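Local coordinates for hypothetical 39.9 kDa protein (Saccharomyces cerevisiae, PDB 2GA8) that acts as an ATP-dependent kinase that could be involved in assembling the endoplasmic reticulum membrane, at residues Asn154-Val159 against Thr260-Leu265; Ile237-Phe242 against Tyr254-Phe259; Tyr23-Ile28 against Thr287-Val292; Leu198-Ala203 against Tyr281-Asp286. All blocks are in the same frame, centred on the assembly; numbering follows the deposited sequence.

How the interactions relate
Interactions 1 and 3 are two strand pairings in one parallel five-stranded sheet, the first at its edge strand 156-160 and the second between the central strand 25-30 and strand 290-296. Both are held by regular backbone bonds in a buried, aliphatic setting. Interaction 2 is antiparallel and belongs to another, mixed sheet; one of its faces is apolar, while the other carries a cysteine that meets an aromatic ring and a mercury ion. Interaction 4 lies between helices and relies on methyl packing. Its inner leucines rest on the parallel sheet, L284 meeting both L265 and L290, and L198, I201 and L202 also pack on the hairpin of interaction 2. K200 carries it outward to a sulfate.

Interaction 1: Asn154-Val159 against Thr260-Leu265; sequences NIAQIV and TRIVIL
The edge of the P-loop kinase core sheet is built here: strand 156-160 runs outermost and parallel to strand 262-267, pairing A156 with I262, Q157 with V263, I158 with I264 and V159 with L265. The ladder begins at I155 O, which is gripped by two amides, I262 N nearly in line with the carbonyl and R261 N, the shorter at 2.8 Å, tilted from its plane. Further on, I264 N meets Q157 O at 2.9 Å almost straight, 172° at the hydrogen, and V159 N reaches I264 O at 2.7 Å. On the face holding Q157 and V159, the V159 CG2 methyl presses on V263 CG1 at 3.6 Å, while V159 CB and L265 CG run side by side, under helix 192-206. The side chain of Q157 turns away from the partner strand. With CG anti to the backbone N (chi1 179°) and a bend at chi2, its amide folds back so that OE1 takes I158 N in plane, on a lone pair, at 2.8 Å; NE2 goes to C255 O. Beneath its CB sits the T260 CG2 methyl, 3.7 Å away. T260 OG1, which also accepts from S257 N, shares a water with N154 O, 2.7 Å from OG1 and 2.8 Å from N154 O.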
loop_
_atom_site.group_PDB
_atom_site.type_symbol
_atom_site.label_atom_id
_atom_site.label_comp_id
_atom_site.label_asym_id
_atom_site.label_seq_id
_atom_site.Cartn_x
_atom_site.Cartn_y
_atom_site.Cartn_z
ATOM N N ASN A 154 -13.554 11.908 -1.970
ATOM C CA ASN A 154 -12.761 11.468 -0.833
ATOM C C ASN A 154 -11.324 11.913 -1.022
ATOM O O ASN A 154 -10.774 11.805 -2.119
ATOM C CB ASN A 154 -12.824 9.948 -0.694
ATOM C CG ASN A 154 -14.218 9.462 -0.384
ATOM O OD1 ASN A 154 -14.866 9.968 0.526
ATOM N ND2 ASN A 154 -14.691 8.478 -1.139
ATOM N N ILE A 155 -10.716 12.419 0.043
ATOM C CA ILE A 155 -9.343 12.881 -0.054
ATOM C C ILE A 155 -8.341 11.892 0.523
ATOM O O ILE A 155 -7.135 12.067 0.374
ATOM C CB ILE A 155 -9.157 14.251 0.634
ATOM C CG1 ILE A 155 -9.619 14.187 2.092
ATOM C CG2 ILE A 155 -9.932 15.321 -0.136
ATOM C CD1 ILE A 155 -9.242 15.419 2.908
ATOM N N ALA A 156 -8.837 10.853 1.181
ATOM C CA ALA A 156 -7.950 9.852 1.764
ATOM C C ALA A 156 -8.282 8.475 1.208
ATOM O O ALA A 156 -9.450 8.130 1.023
ATOM C CB ALA A 156 -8.082 9.854 3.287
ATOM N N GLN A 157 -7.243 7.692 0.939
ATOM C CA GLN A 157 -7.406 6.345 0.413
ATOM C C GLN A 157 -6.378 5.453 1.090
ATOM O O GLN A 157 -5.343 5.932 1.538
ATOM C CB GLN A 157 -7.176 6.342 -1.103
ATOM C CG GLN A 157 -7.296 4.978 -1.771
ATOM C CD GLN A 157 -8.642 4.313 -1.538
ATOM O OE1 GLN A 157 -8.951 3.868 -0.429
ATOM N NE2 GLN A 157 -9.453 4.246 -2.589
ATOM N N ILE A 158 -6.677 4.165 1.186
ATOM C CA ILE A 158 -5.747 3.226 1.798
ATOM C C ILE A 158 -5.116 2.352 0.728
ATOM O O ILE A 158 -5.716 2.082 -0.313
ATOM C CB ILE A 158 -6.448 2.288 2.816
ATOM C CG1 ILE A 158 -7.615 1.565 2.140
ATOM C CG2 ILE A 158 -6.934 3.090 4.028
ATOM C CD1 ILE A 158 -8.286 0.526 3.028
ATOM N N VAL A 159 -3.886 1.924 0.984
ATOM C CA VAL A 159 -3.190 1.035 0.066
ATOM C C VAL A 159 -2.725 -0.154 0.896
ATOM O O VAL A 159 -1.727 -0.074 1.610
ATOM C CB VAL A 159 -1.947 1.696 -0.584
ATOM C CG1 VAL A 159 -1.141 0.641 -1.349
ATOM C CG2 VAL A 159 -2.377 2.802 -1.531
ATOM N N THR A 260 -7.219 12.258 -4.224
ATOM C CA THR A 260 -6.550 11.623 -3.095
ATOM C C THR A 260 -5.328 12.446 -2.691
ATOM O O THR A 260 -4.324 12.472 -3.406
ATOM C CB THR A 260 -6.087 10.204 -3.452
ATOM O OG1 THR A 260 -7.172 9.479 -4.055
ATOM C CG2 THR A 260 -5.631 9.476 -2.203
ATOM N N ARG A 261 -5.412 13.110 -1.540
ATOM C CA ARG A 261 -4.312 13.937 -1.059
ATOM C C ARG A 261 -3.608 13.302 0.141
ATOM O O ARG A 261 -2.601 13.812 0.628
ATOM C CB ARG A 261 -4.838 15.328 -0.695
ATOM C CG ARG A 261 -5.614 15.999 -1.825
ATOM C CD ARG A 261 -4.733 16.285 -3.047
ATOM N NE ARG A 261 -3.878 17.456 -2.857
ATOM C CZ ARG A 261 -4.299 18.717 -2.947
ATOM N NH1 ARG A 261 -5.568 18.979 -3.241
ATOM N NH2 ARG A 261 -3.458 19.719 -2.717
ATOM N N ILE A 262 -4.161 12.189 0.611
ATOM C CA ILE A 262 -3.611 11.452 1.738
ATOM C C ILE A 262 -3.673 9.972 1.373
ATOM O O ILE A 262 -4.739 9.454 1.045
ATOM C CB ILE A 262 -4.440 11.697 3.023
ATOM C CG1 ILE A 262 -4.286 13.151 3.468
ATOM C CG2 ILE A 262 -3.999 10.751 4.130
ATOM C CD1 ILE A 262 -5.284 13.572 4.516
ATOM N N VAL A 263 -2.525 9.303 1.400
ATOM C CA VAL A 263 -2.465 7.886 1.071
ATOM C C VAL A 263 -1.958 7.161 2.304
ATOM O O VAL A 263 -0.873 7.452 2.812
ATOM C CB VAL A 263 -1.510 7.606 -0.120
ATOM C CG1 VAL A 263 -1.452 6.107 -0.406
ATOM C CG2 VAL A 263 -1.984 8.354 -1.347
ATOM N N ILE A 264 -2.767 6.228 2.796
ATOM C CA ILE A 264 -2.419 5.467 3.981
ATOM C C ILE A 264 -2.016 4.061 3.552
ATOM O O ILE A 264 -2.850 3.278 3.125
ATOM C CB ILE A 264 -3.623 5.396 4.944
ATOM C CG1 ILE A 264 -4.026 6.814 5.361
ATOM C CG2 ILE A 264 -3.268 4.559 6.167
ATOM C CD1 ILE A 264 -5.454 6.913 5.900
ATOM N N LEU A 265 -0.727 3.761 3.655
ATOM C CA LEU A 265 -0.220 2.454 3.271
ATOM C C LEU A 265 -0.031 1.623 4.525
ATOM O O LEU A 265 0.636 2.056 5.461
ATOM C CB LEU A 265 1.116 2.597 2.537
ATOM C CG LEU A 265 1.071 3.460 1.271
ATOM C CD1 LEU A 265 1.474 4.886 1.608
ATOM C CD2 LEU A 265 2.014 2.886 0.229
HETATM O O HOH W 1 -9.377 9.392 -2.440
#

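Interaction 2: Ile237-Phe242 against Tyr254-Phe259; sequences IFVPGF and YCISKF
V239 and Y254 make the tight end of this contact, and they do it at close to a right angle. V239 CG2, placed between its own backbone N and carbonyl carbon (chi1 -56° for CG1), comes to 3.2 Å from Y254 CB, while P240 O meets the edge of the tyrosine ring in plane, 3.7 Å from Y254 CD2. The ring reaches on to G241, whose CA is 3.7 Å from Y254 CE2; a side chain at G241 would crowd the ring at CE2. A serine in place of Y254 would keep the CB against V239 but would probably leave P240 O and G241 CA without the ring beside them and open a gap next to I158 of the neighbouring sheet. The two strands form a beta hairpin, 237-243 with 248-256, at the edge of the mixed sheet. I237 with I256 and V239 with Y254 are hydrogen-bonded pairs, the straightest bond being I256 N to I237 O (175°, 2.7 Å). I237, V239 and I256 face helix 192-206. The other face is looser and partly exposed: C255 SG lies 4.2 Å from the centroid of the F238 ring, 30° off its normal, a sulfur-aromatic contact, and a mercury ion is bound at the C255 side chain. Beyond I256 the chains part, and S257 OG takes F259 N at 3.1 Å in an ST turn.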
loop_
_atom_site.group_PDB
_atom_site.type_symbol
_atom_site.label_atom_id
_atom_site.label_comp_id
_atom_site.label_asym_id
_atom_site.label_seq_id
_atom_site.Cartn_x
_atom_site.Cartn_y
_atom_site.Cartn_z
ATOM N N ILE A 237 -4.848 6.139 -10.432
ATOM C CA ILE A 237 -3.927 5.023 -10.261
ATOM C C ILE A 237 -4.712 3.913 -9.586
ATOM O O ILE A 237 -5.259 4.112 -8.503
ATOM C CB ILE A 237 -2.739 5.413 -9.365
ATOM C CG1 ILE A 237 -1.979 6.578 -9.997
ATOM C CG2 ILE A 237 -1.812 4.212 -9.173
ATOM C CD1 ILE A 237 -0.950 7.203 -9.076
ATOM N N PHE A 238 -4.776 2.754 -10.233
ATOM C CA PHE A 238 -5.500 1.609 -9.695
ATOM C C PHE A 238 -4.539 0.578 -9.131
ATOM O O PHE A 238 -3.606 0.153 -9.804
ATOM C CB PHE A 238 -6.355 0.981 -10.792
ATOM C CG PHE A 238 -7.454 1.877 -11.266
ATOM C CD1 PHE A 238 -8.659 1.935 -10.579
ATOM C CD2 PHE A 238 -7.260 2.714 -12.362
ATOM C CE1 PHE A 238 -9.661 2.819 -10.975
ATOM C CE2 PHE A 238 -8.257 3.601 -12.764
ATOM C CZ PHE A 238 -9.455 3.654 -12.071
ATOM N N VAL A 239 -4.775 0.181 -7.888
ATOM C CA VAL A 239 -3.906 -0.786 -7.243
ATOM C C VAL A 239 -4.667 -2.055 -6.891
ATOM O O VAL A 239 -5.847 -2.013 -6.529
ATOM C CB VAL A 239 -3.247 -0.181 -5.975
ATOM C CG1 VAL A 239 -2.494 1.095 -6.344
ATOM C CG2 VAL A 239 -4.290 0.124 -4.931
ATOM N N PRO A 240 -3.998 -3.211 -7.003
ATOM C CA PRO A 240 -4.624 -4.497 -6.697
ATOM C C PRO A 240 -5.029 -4.658 -5.239
ATOM O O PRO A 240 -4.509 -3.982 -4.349
ATOM C CB PRO A 240 -3.558 -5.504 -7.116
ATOM C CG PRO A 240 -2.281 -4.768 -6.807
ATOM C CD PRO A 240 -2.578 -3.387 -7.352
ATOM N N GLY A 241 -5.969 -5.569 -5.014
ATOM C CA GLY A 241 -6.441 -5.856 -3.675
ATOM C C GLY A 241 -6.335 -7.357 -3.504
ATOM O O GLY A 241 -5.975 -8.059 -4.445
ATOM N N PHE A 242 -6.633 -7.861 -2.314
ATOM C CA PHE A 242 -6.558 -9.296 -2.098
ATOM C C PHE A 242 -7.946 -9.861 -1.838
ATOM O O PHE A 242 -8.671 -9.376 -0.968
ATOM C CB PHE A 242 -5.649 -9.617 -0.910
ATOM C CG PHE A 242 -5.242 -11.063 -0.840
ATOM C CD1 PHE A 242 -4.224 -11.552 -1.653
ATOM C CD2 PHE A 242 -5.893 -11.941 0.019
ATOM C CE1 PHE A 242 -3.859 -12.896 -1.614
ATOM C CE2 PHE A 242 -5.535 -13.290 0.065
ATOM C CZ PHE A 242 -4.516 -13.767 -0.755
ATOM N N TYR A 254 -8.411 -0.573 -5.388
ATOM C CA TYR A 254 -8.265 0.733 -4.774
ATOM C C TYR A 254 -7.839 1.743 -5.826
ATOM O O TYR A 254 -6.897 1.505 -6.577
ATOM C CB TYR A 254 -7.227 0.672 -3.653
ATOM C CG TYR A 254 -7.511 -0.413 -2.641
ATOM C CD1 TYR A 254 -8.420 -0.208 -1.604
ATOM C CD2 TYR A 254 -6.903 -1.665 -2.748
ATOM C CE1 TYR A 254 -8.716 -1.225 -0.697
ATOM C CE2 TYR A 254 -7.192 -2.683 -1.856
ATOM C CZ TYR A 254 -8.099 -2.459 -0.833
ATOM O OH TYR A 254 -8.389 -3.472 0.050
ATOM N N CYS A 255 -8.555 2.857 -5.893
ATOM C CA CYS A 255 -8.216 3.898 -6.844
ATOM C C CYS A 255 -7.667 5.119 -6.133
ATOM O O CYS A 255 -8.278 5.631 -5.192
ATOM C CB CYS A 255 -9.432 4.336 -7.657
ATOM S SG CYS A 255 -9.041 5.753 -8.728
ATOM N N ILE A 256 -6.504 5.573 -6.578
ATOM C CA ILE A 256 -5.886 6.767 -6.028
ATOM C C ILE A 256 -6.018 7.777 -7.159
ATOM O O ILE A 256 -5.359 7.647 -8.191
ATOM C CB ILE A 256 -4.398 6.536 -5.706
ATOM C CG1 ILE A 256 -4.269 5.463 -4.626
ATOM C CG2 ILE A 256 -3.753 7.834 -5.247
ATOM C CD1 ILE A 256 -2.847 5.010 -4.383
ATOM N N SER A 257 -6.877 8.774 -6.967
ATOM C CA SER A 257 -7.123 9.782 -7.998
ATOM C C SER A 257 -6.536 11.145 -7.665
ATOM O O SER A 257 -5.870 11.320 -6.644
ATOM C CB SER A 257 -8.628 9.958 -8.205
ATOM O OG SER A 257 -9.194 10.651 -7.100
ATOM N N LYS A 258 -6.808 12.118 -8.530
ATOM C CA LYS A 258 -6.328 13.476 -8.313
ATOM C C LYS A 258 -6.895 14.016 -6.997
ATOM O O LYS A 258 -6.328 14.928 -6.400
ATOM C CB LYS A 258 -6.758 14.393 -9.464
ATOM C CG LYS A 258 -8.276 14.523 -9.629
ATOM C CD LYS A 258 -8.656 15.556 -10.696
ATOM C CE LYS A 258 -8.182 15.141 -12.085
ATOM N NZ LYS A 258 -8.817 13.878 -12.554
ATOM N N PHE A 259 -8.005 13.447 -6.540
ATOM C CA PHE A 259 -8.620 13.917 -5.299
ATOM C C PHE A 259 -7.979 13.334 -4.053
ATOM O O PHE A 259 -8.164 13.855 -2.955
ATOM C CB PHE A 259 -10.119 13.617 -5.309
ATOM C CG PHE A 259 -10.859 14.343 -6.389
ATOM C CD1 PHE A 259 -10.971 15.728 -6.356
ATOM C CD2 PHE A 259 -11.396 13.651 -7.468
ATOM C CE1 PHE A 259 -11.604 16.418 -7.387
ATOM C CE2 PHE A 259 -12.029 14.328 -8.501
ATOM C CZ PHE A 259 -12.132 15.716 -8.460
#

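Interaction 3: Tyr23-Ile28 against Thr287-Val292; sequences YRVCVI and TGALLV
The peptide joining C26 to V27 is the flat group to look at. Over one of its faces sits the L290 CD1 methyl, 3.4 Å from C26 O and almost directly above that oxygen. At its edge, L291 N donates to the same C26 O in the carbonyl plane, at 3.0 Å. L290 gets its methyl there because CG stands anti to the backbone N (chi1 173°), which brings the branch back toward the neighbouring strand and lets CD1 also touch C26 CB. The same methyl lies 3.8 Å from I28 CG1, the two side chains meeting at a slant, and I28 CD1 continues onto L290 CD2. I28 CG2 instead runs alongside V292 CG1.

Strand 25-30 is the middle strand of the parallel sheet, with strand order 2-3-1-4-5, and its end leads into the Walker A P-loop, which by similarity binds ATP. The ladder is regular: C26 N to A289 O at 2.9 Å and 176° at the hydrogen, then I28 N to L291 O. With only an alanine's CB at I28, L290 CD1 and V292 CG1 would probably face a gap, and L284 of helix 275-285 would lose a packing partner. On the opposite face, V27 and L291 lie under helix 4-17. Where the strand starts, V25 CG1 packs on A289 CB at 3.9 Å. A water donates to both R24 O and T287 OG1, and T287 OG1 also accepts from A289 N at 3.1 Å, an ST turn where the chain leaves helix 275-285.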
loop_
_atom_site.group_PDB
_atom_site.type_symbol
_atom_site.label_atom_id
_atom_site.label_comp_id
_atom_site.label_asym_id
_atom_site.label_seq_id
_atom_site.Cartn_x
_atom_site.Cartn_y
_atom_site.Cartn_z
ATOM N N TYR A 23 1.890 17.433 -3.201
ATOM C CA TYR A 23 0.514 17.265 -3.645
ATOM C C TYR A 23 -0.238 16.337 -2.698
ATOM O O TYR A 23 -1.440 16.490 -2.471
ATOM C CB TYR A 23 0.465 16.675 -5.049
ATOM C CG TYR A 23 -0.933 16.694 -5.616
ATOM C CD1 TYR A 23 -1.522 17.894 -6.005
ATOM C CD2 TYR A 23 -1.682 15.523 -5.726
ATOM C CE1 TYR A 23 -2.816 17.931 -6.486
ATOM C CE2 TYR A 23 -2.987 15.548 -6.210
ATOM C CZ TYR A 23 -3.543 16.760 -6.588
ATOM O OH TYR A 23 -4.825 16.796 -7.071
ATOM N N ARG A 24 0.471 15.353 -2.160
ATOM C CA ARG A 24 -0.150 14.422 -1.237
ATOM C C ARG A 24 0.810 13.998 -0.140
ATOM O O ARG A 24 2.029 14.073 -0.296
ATOM C CB ARG A 24 -0.693 13.197 -1.996
ATOM C CG ARG A 24 0.198 12.700 -3.119
ATOM C CD ARG A 24 -0.347 11.446 -3.801
ATOM N NE ARG A 24 -1.680 11.627 -4.372
ATOM C CZ ARG A 24 -2.066 11.148 -5.551
ATOM N NH1 ARG A 24 -1.223 10.460 -6.308
ATOM N NH2 ARG A 24 -3.310 11.333 -5.967
ATOM N N VAL A 25 0.255 13.590 0.993
ATOM C CA VAL A 25 1.085 13.144 2.097
ATOM C C VAL A 25 0.860 11.650 2.247
ATOM O O VAL A 25 -0.217 11.144 1.942
ATOM C CB VAL A 25 0.722 13.868 3.404
ATOM C CG1 VAL A 25 0.953 15.369 3.238
ATOM C CG2 VAL A 25 -0.712 13.585 3.778
ATOM N N CYS A 26 1.888 10.945 2.690
ATOM C CA CYS A 26 1.782 9.504 2.853
ATOM C C CYS A 26 1.899 9.109 4.307
ATOM O O CYS A 26 2.571 9.770 5.094
ATOM C CB CYS A 26 2.877 8.790 2.055
ATOM S SG CYS A 26 2.696 8.912 0.252
ATOM N N VAL A 27 1.230 8.020 4.651
ATOM C CA VAL A 27 1.279 7.498 6.001
ATOM C C VAL A 27 1.620 6.025 5.893
ATOM O O VAL A 27 1.009 5.298 5.110
ATOM C CB VAL A 27 -0.073 7.625 6.723
ATOM C CG1 VAL A 27 0.032 7.020 8.126
ATOM C CG2 VAL A 27 -0.495 9.089 6.796
ATOM N N ILE A 28 2.629 5.606 6.644
ATOM C CA ILE A 28 3.026 4.207 6.682
ATOM C C ILE A 28 2.548 3.663 8.020
ATOM O O ILE A 28 2.789 4.270 9.064
ATOM C CB ILE A 28 4.563 4.023 6.607
ATOM C CG1 ILE A 28 5.041 4.176 5.158
ATOM C CG2 ILE A 28 4.949 2.630 7.146
ATOM C CD1 ILE A 28 6.561 4.128 5.003
ATOM N N THR A 287 10.013 12.435 0.170
ATOM C CA THR A 287 9.041 13.402 -0.338
ATOM C C THR A 287 8.937 14.549 0.658
ATOM O O THR A 287 8.509 15.649 0.312
ATOM C CB THR A 287 7.623 12.797 -0.487
ATOM O OG1 THR A 287 7.148 12.359 0.794
ATOM C CG2 THR A 287 7.633 11.628 -1.455
ATOM N N GLY A 288 9.336 14.284 1.898
ATOM C CA GLY A 288 9.246 15.298 2.933
ATOM C C GLY A 288 7.826 15.385 3.473
ATOM O O GLY A 288 7.479 16.306 4.220
ATOM N N ALA A 289 6.995 14.420 3.093
ATOM C CA ALA A 289 5.604 14.400 3.539
ATOM C C ALA A 289 5.190 12.987 3.928
ATOM O O ALA A 289 4.293 12.406 3.323
ATOM C CB ALA A 289 4.693 14.932 2.432
ATOM N N LEU A 290 5.849 12.450 4.951
ATOM C CA LEU A 290 5.570 11.104 5.431
ATOM C C LEU A 290 5.428 11.010 6.947
ATOM O O LEU A 290 6.214 11.591 7.691
ATOM C CB LEU A 290 6.696 10.159 5.000
ATOM C CG LEU A 290 6.631 8.734 5.565
ATOM C CD1 LEU A 290 5.500 7.979 4.882
ATOM C CD2 LEU A 290 7.956 8.020 5.343
ATOM N N LEU A 291 4.413 10.275 7.392
ATOM C CA LEU A 291 4.204 10.011 8.810
ATOM C C LEU A 291 4.365 8.497 8.890
ATOM O O LEU A 291 3.870 7.779 8.021
ATOM C CB LEU A 291 2.804 10.429 9.264
ATOM C CG LEU A 291 2.684 11.930 9.558
ATOM C CD1 LEU A 291 1.275 12.256 10.018
ATOM C CD2 LEU A 291 3.704 12.319 10.626
ATOM N N VAL A 292 5.077 8.023 9.907
ATOM C CA VAL A 292 5.333 6.597 10.077
ATOM C C VAL A 292 4.892 6.084 11.446
ATOM O O VAL A 292 5.289 6.628 12.475
ATOM C CB VAL A 292 6.836 6.295 9.904
ATOM C CG1 VAL A 292 7.093 4.794 10.021
ATOM C CG2 VAL A 292 7.316 6.821 8.550
HETATM O O HOH W 2 4.127 12.197 0.042
#

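Interaction 4: Leu198-Ala203 against Tyr281-Asp286; sequences LCKILA and YKTLAD. With SO4 (sulfate ion), chain I.
T283 drives its CG2 methyl against C199 in the groove between two helices that lie on one face of the parallel sheet of the P-loop fold. Helices 192-206 and 275-285 run nearly parallel, their short segments 13° apart with axes 9.0 Å from each other. The methyl rests 3.6 Å from C199 O and also meets CG of K200. Standing anti to the backbone N (OG1 at chi1 -65°), CG2 faces the neighbouring helix, while OG1 turns back to its own, bonding to K279 O. Deeper in, L284 CD2 fills the space beside C199 CB at 3.9 Å, and its other methyl, CD1, approaches C199 SG. One turn on from C199, A203 sets its CB 3.7 Å from T283 O.

The next shell holds these groups from below: L284 sits on L265 and L290, and L202 rests on V263 and L265, so both helices share strand 262-267 as a floor. A203 further touches T287, where the chain heads into strand 290-296. On the outer side of helix 275-285, K282 NZ makes a salt bridge to D286 OD2 at 3.0 Å, a bond between residues four apart that uses the syn lone pair of the carboxylate. K200, exposed and extended beyond CG, reaches a sulfate, probably from the crystallisation liquor. K279 NZ also binds this ion, and K200 NZ donates to its O2 at 2.8 Å.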
loop_
_atom_site.group_PDB
_atom_site.type_symbol
_atom_site.label_atom_id
_atom_site.label_comp_id
_atom_site.label_asym_id
_atom_site.label_seq_id
_atom_site.Cartn_x
_atom_site.Cartn_y
_atom_site.Cartn_z
ATOM N N LEU A 198 5.105 1.251 -6.964
ATOM C CA LEU A 198 3.941 2.062 -6.615
ATOM C C LEU A 198 4.426 3.226 -5.753
ATOM O O LEU A 198 3.965 4.355 -5.906
ATOM C CB LEU A 198 2.905 1.239 -5.836
ATOM C CG LEU A 198 1.723 2.028 -5.252
ATOM C CD1 LEU A 198 0.940 2.697 -6.374
ATOM C CD2 LEU A 198 0.815 1.085 -4.455
ATOM N N CYS A 199 5.361 2.954 -4.847
ATOM C CA CYS A 199 5.882 4.014 -3.986
ATOM C C CYS A 199 6.615 5.087 -4.784
ATOM O O CYS A 199 6.524 6.261 -4.452
ATOM C CB CYS A 199 6.793 3.440 -2.905
ATOM S SG CYS A 199 5.897 2.425 -1.716
ATOM N N LYS A 200 7.320 4.691 -5.844
ATOM C CA LYS A 200 8.027 5.666 -6.681
ATOM C C LYS A 200 7.003 6.524 -7.432
ATOM O O LYS A 200 7.202 7.721 -7.635
ATOM C CB LYS A 200 8.924 4.960 -7.699
ATOM C CG LYS A 200 10.086 4.194 -7.096
ATOM C CD LYS A 200 11.017 3.690 -8.197
ATOM C CE LYS A 200 12.269 3.056 -7.619
ATOM N NZ LYS A 200 13.197 2.624 -8.704
ATOM N N ILE A 201 5.916 5.893 -7.860
ATOM C CA ILE A 201 4.853 6.588 -8.569
ATOM C C ILE A 201 4.204 7.584 -7.614
ATOM O O ILE A 201 3.961 8.737 -7.971
ATOM C CB ILE A 201 3.794 5.583 -9.087
ATOM C CG1 ILE A 201 4.377 4.794 -10.262
ATOM C CG2 ILE A 201 2.513 6.311 -9.481
ATOM C CD1 ILE A 201 3.480 3.691 -10.774
ATOM N N LEU A 202 3.932 7.139 -6.391
ATOM C CA LEU A 202 3.325 8.025 -5.408
ATOM C C LEU A 202 4.235 9.204 -5.072
ATOM O O LEU A 202 3.776 10.341 -4.949
ATOM C CB LEU A 202 2.988 7.252 -4.129
ATOM C CG LEU A 202 1.877 6.211 -4.271
ATOM C CD1 LEU A 202 1.694 5.474 -2.950
ATOM C CD2 LEU A 202 0.581 6.906 -4.679
ATOM N N ALA A 203 5.527 8.935 -4.920
ATOM C CA ALA A 203 6.467 9.998 -4.597
ATOM C C ALA A 203 6.523 11.007 -5.734
ATOM O O ALA A 203 6.643 12.208 -5.501
ATOM C CB ALA A 203 7.861 9.421 -4.330
ATOM N N TYR A 281 10.783 3.094 2.751
ATOM C CA TYR A 281 10.844 4.247 3.643
ATOM C C TYR A 281 11.496 5.438 2.958
ATOM O O TYR A 281 10.901 6.507 2.862
ATOM C CB TYR A 281 11.624 3.914 4.923
ATOM C CG TYR A 281 11.897 5.117 5.806
ATOM C CD1 TYR A 281 10.885 5.688 6.576
ATOM C CD2 TYR A 281 13.161 5.701 5.849
ATOM C CE1 TYR A 281 11.125 6.818 7.369
ATOM C CE2 TYR A 281 13.412 6.833 6.637
ATOM C CZ TYR A 281 12.389 7.384 7.391
ATOM O OH TYR A 281 12.627 8.502 8.164
ATOM N N LYS A 282 12.726 5.254 2.489
ATOM C CA LYS A 282 13.432 6.342 1.834
ATOM C C LYS A 282 12.654 6.909 0.651
ATOM O O LYS A 282 12.581 8.122 0.493
ATOM C CB LYS A 282 14.820 5.891 1.370
ATOM C CG LYS A 282 15.615 7.003 0.709
ATOM C CD LYS A 282 17.044 6.582 0.412
ATOM C CE LYS A 282 17.785 7.685 -0.329
ATOM N NZ LYS A 282 17.775 8.961 0.433
ATOM N N THR A 283 12.073 6.040 -0.173
ATOM C CA THR A 283 11.320 6.515 -1.329
ATOM C C THR A 283 10.179 7.435 -0.895
ATOM O O THR A 283 9.965 8.483 -1.496
ATOM C CB THR A 283 10.765 5.344 -2.175
ATOM O OG1 THR A 283 11.857 4.603 -2.745
ATOM C CG2 THR A 283 9.900 5.869 -3.308
ATOM N N LEU A 284 9.463 7.062 0.163
ATOM C CA LEU A 284 8.366 7.902 0.641
ATOM C C LEU A 284 8.851 9.013 1.575
ATOM O O LEU A 284 8.321 10.124 1.558
ATOM C CB LEU A 284 7.307 7.045 1.350
ATOM C CG LEU A 284 6.620 5.975 0.488
ATOM C CD1 LEU A 284 5.567 5.254 1.313
ATOM C CD2 LEU A 284 5.975 6.618 -0.729
ATOM N N ALA A 285 9.864 8.720 2.383
ATOM C CA ALA A 285 10.396 9.709 3.317
ATOM C C ALA A 285 11.011 10.890 2.573
ATOM O O ALA A 285 10.905 12.034 3.015
ATOM C CB ALA A 285 11.438 9.065 4.228
ATOM N N ASP A 286 11.649 10.608 1.442
ATOM C CA ASP A 286 12.282 11.659 0.657
ATOM C C ASP A 286 11.315 12.690 0.077
ATOM O O ASP A 286 11.747 13.710 -0.452
ATOM C CB ASP A 286 13.139 11.052 -0.459
ATOM C CG ASP A 286 14.467 10.515 0.054
ATOM O OD1 ASP A 286 14.802 10.766 1.231
ATOM O OD2 ASP A 286 15.183 9.853 -0.720
HETATM S S SO4 I . 16.093 0.630 -7.585
HETATM O O1 SO4 I . 15.392 -0.576 -7.102
HETATM O O2 SO4 I . 15.530 1.033 -8.888
HETATM O O3 SO4 I . 15.920 1.726 -6.613
HETATM O O4 SO4 I . 17.531 0.335 -7.741
#